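Local coordinates for protein soluble epoxide hydrolase (Bacillus megaterium, PDB 4INZ) that belongs to the soluble epoxide hydrolases, enzymes built on the alpha/beta hydrolase fold, at residues Met41-Gly46 with Asn296-Phe301. The protein carries 1 engineered substitution. Numbering follows the deposited sequence.
Sequences MLFLHG and NVMWNF
Met298 reaches from helix 291-303 to strand 40-44 through one atom: its methyl CE lies 4.3 Å from Met41 SD and 4.4 Å from Phe43 CE2. The backbones stay far apart, with Met41 CA and Met298 CA separated by 11.5 Å, and two long thioether chains bridge that gap. Met41 is extended as far as its sulfur, CG anti to the backbone N (chi1 -175°) and SD anti to CA (chi2 177°), and bends only at the terminal methyl. In Met298 the bend at chi3 (63°) sets CE against Met41 SD and Phe43 CE2. The methyl meets the Phe43 ring obliquely. The packed side is this buried trio, Met41, Phe43 and Met298; Gln57 and Phe61 of helix 55-61 and Ile251 of strand 248-253 also pack on Met298, so the methionine joins the C-terminal helix to the central sheet. By contrast, Asn296 and Asn300 of the helix are exposed and touch nothing of the strand. The direct contact is small, 70 Å² with both sides summed. With no hydrogen bond across, the chemistry implies a mainly van der Waals contact, probably governed by shape and burial rather than by directional bonds.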
loop_
_atom_site.group_PDB
_atom_site.type_symbol
_atom_site.label_atom_id
_atom_site.label_comp_id
_atom_site.label_asym_id
_atom_site.label_seq_id
_atom_site.Cartn_x
_atom_site.Cartn_y
_atom_site.Cartn_z
ATOM N N MET A 41 4.915 14.342 3.191
ATOM C CA MET A 41 5.133 12.909 3.304
ATOM C C MET A 41 3.761 12.253 3.160
ATOM O O MET A 41 2.911 12.351 4.050
ATOM C CB MET A 41 5.782 12.551 4.644
ATOM C CG MET A 41 6.157 11.076 4.770
ATOM S SD MET A 41 6.988 10.713 6.326
ATOM C CE MET A 41 8.610 11.433 6.007
ATOM N N LEU A 42 3.543 11.617 2.015
ATOM C CA LEU A 42 2.245 11.049 1.668
ATOM C C LEU A 42 2.278 9.533 1.819
ATOM O O LEU A 42 3.125 8.870 1.221
ATOM C CB LEU A 42 1.897 11.426 0.229
ATOM C CG LEU A 42 0.599 10.880 -0.360
ATOM C CD1 LEU A 42 -0.602 11.395 0.429
ATOM C CD2 LEU A 42 0.483 11.281 -1.834
ATOM N N PHE A 43 1.362 9.000 2.627
ATOM C CA PHE A 43 1.320 7.570 2.956
ATOM C C PHE A 43 0.154 6.894 2.242
ATOM O O PHE A 43 -0.985 7.384 2.304
ATOM C CB PHE A 43 1.098 7.361 4.463
ATOM C CG PHE A 43 2.169 7.937 5.344
ATOM C CD1 PHE A 43 2.144 9.281 5.706
ATOM C CD2 PHE A 43 3.169 7.120 5.863
ATOM C CE1 PHE A 43 3.117 9.810 6.538
ATOM C CE2 PHE A 43 4.156 7.638 6.700
ATOM C CZ PHE A 43 4.126 8.984 7.044
ATOM N N LEU A 44 0.431 5.761 1.602
ATOM C CA LEU A 44 -0.584 4.979 0.900
ATOM C C LEU A 44 -0.673 3.568 1.468
ATOM O O LEU A 44 0.275 2.773 1.344
ATOM C CB LEU A 44 -0.237 4.869 -0.588
ATOM C CG LEU A 44 0.059 6.157 -1.355
ATOM C CD1 LEU A 44 0.271 5.830 -2.823
ATOM C CD2 LEU A 44 -1.072 7.169 -1.187
ATOM N N HIS A 45 -1.816 3.262 2.073
ATOM C CA HIS A 45 -2.093 1.949 2.636
ATOM C C HIS A 45 -2.488 0.962 1.551
ATOM O O HIS A 45 -2.552 1.307 0.363
ATOM C CB HIS A 45 -3.257 2.056 3.620
ATOM C CG HIS A 45 -4.564 2.340 2.945
ATOM N ND1 HIS A 45 -5.371 1.343 2.440
ATOM C CD2 HIS A 45 -5.179 3.510 2.651
ATOM C CE1 HIS A 45 -6.436 1.887 1.877
ATOM N NE2 HIS A 45 -6.343 3.201 1.990
ATOM N N GLY A 46 -2.752 -0.274 1.972
ATOM C CA GLY A 46 -3.247 -1.306 1.078
ATOM C C GLY A 46 -4.427 -2.048 1.691
ATOM O O GLY A 46 -5.139 -1.509 2.530
ATOM N N ASN A 296 12.950 4.540 13.170
ATOM C CA ASN A 296 14.373 4.853 13.218
ATOM C C ASN A 296 15.057 4.610 11.875
ATOM O O ASN A 296 15.978 5.337 11.501
ATOM C CB ASN A 296 15.069 4.094 14.346
ATOM C CG ASN A 296 14.778 4.698 15.707
ATOM O OD1 ASN A 296 14.395 5.865 15.806
ATOM N ND2 ASN A 296 14.949 3.905 16.762
ATOM N N VAL A 297 14.595 3.593 11.153
ATOM C CA VAL A 297 15.118 3.311 9.818
ATOM C C VAL A 297 14.685 4.402 8.834
ATOM O O VAL A 297 15.476 4.848 7.992
ATOM C CB VAL A 297 14.675 1.919 9.308
ATOM C CG1 VAL A 297 15.069 1.730 7.838
ATOM C CG2 VAL A 297 15.305 0.819 10.176
ATOM N N MET A 298 13.437 4.847 8.954
ATOM C CA MET A 298 12.956 5.931 8.104
ATOM C C MET A 298 13.796 7.182 8.315
ATOM O O MET A 298 14.235 7.797 7.350
ATOM C CB MET A 298 11.469 6.214 8.343
ATOM C CG MET A 298 10.569 5.080 7.877
ATOM S SD MET A 298 8.827 5.341 8.292
ATOM C CE MET A 298 8.468 6.833 7.356
ATOM N N TRP A 299 14.032 7.550 9.574
ATOM C CA TRP A 299 14.885 8.703 9.868
ATOM C C TRP A 299 16.272 8.518 9.267
ATOM O O TRP A 299 16.836 9.436 8.660
ATOM C CB TRP A 299 15.025 8.921 11.376
ATOM C CG TRP A 299 13.913 9.725 11.974
ATOM C CD1 TRP A 299 13.081 9.351 12.993
ATOM C CD2 TRP A 299 13.509 11.041 11.589
ATOM N NE1 TRP A 299 12.187 10.357 13.267
ATOM C CE2 TRP A 299 12.425 11.405 12.418
ATOM C CE3 TRP A 299 13.952 11.947 10.620
ATOM C CZ2 TRP A 299 11.782 12.642 12.309
ATOM C CZ3 TRP A 299 13.310 13.181 10.516
ATOM C CH2 TRP A 299 12.240 13.512 11.356
ATOM N N ASN A 300 16.827 7.328 9.447
ATOM C CA ASN A 300 18.163 7.057 8.940
ATOM C C ASN A 300 18.237 7.322 7.435
ATOM O O ASN A 300 19.165 7.972 6.939
ATOM C CB ASN A 300 18.567 5.620 9.254
ATOM C CG ASN A 300 20.014 5.350 8.931
ATOM O OD1 ASN A 300 20.920 5.801 9.644
ATOM N ND2 ASN A 300 20.247 4.608 7.852
ATOM N N PHE A 301 17.242 6.817 6.722
ATOM C CA PHE A 301 17.122 7.010 5.283
ATOM C C PHE A 301 16.944 8.479 4.899
ATOM O O PHE A 301 17.638 8.994 4.013
ATOM C CB PHE A 301 15.933 6.187 4.770
ATOM C CG PHE A 301 15.572 6.466 3.343
ATOM C CD1 PHE A 301 16.454 6.158 2.315
ATOM C CD2 PHE A 301 14.344 7.017 3.025
ATOM C CE1 PHE A 301 16.113 6.404 0.997
ATOM C CE2 PHE A 301 13.996 7.272 1.700
ATOM C CZ PHE A 301 14.879 6.963 0.692
#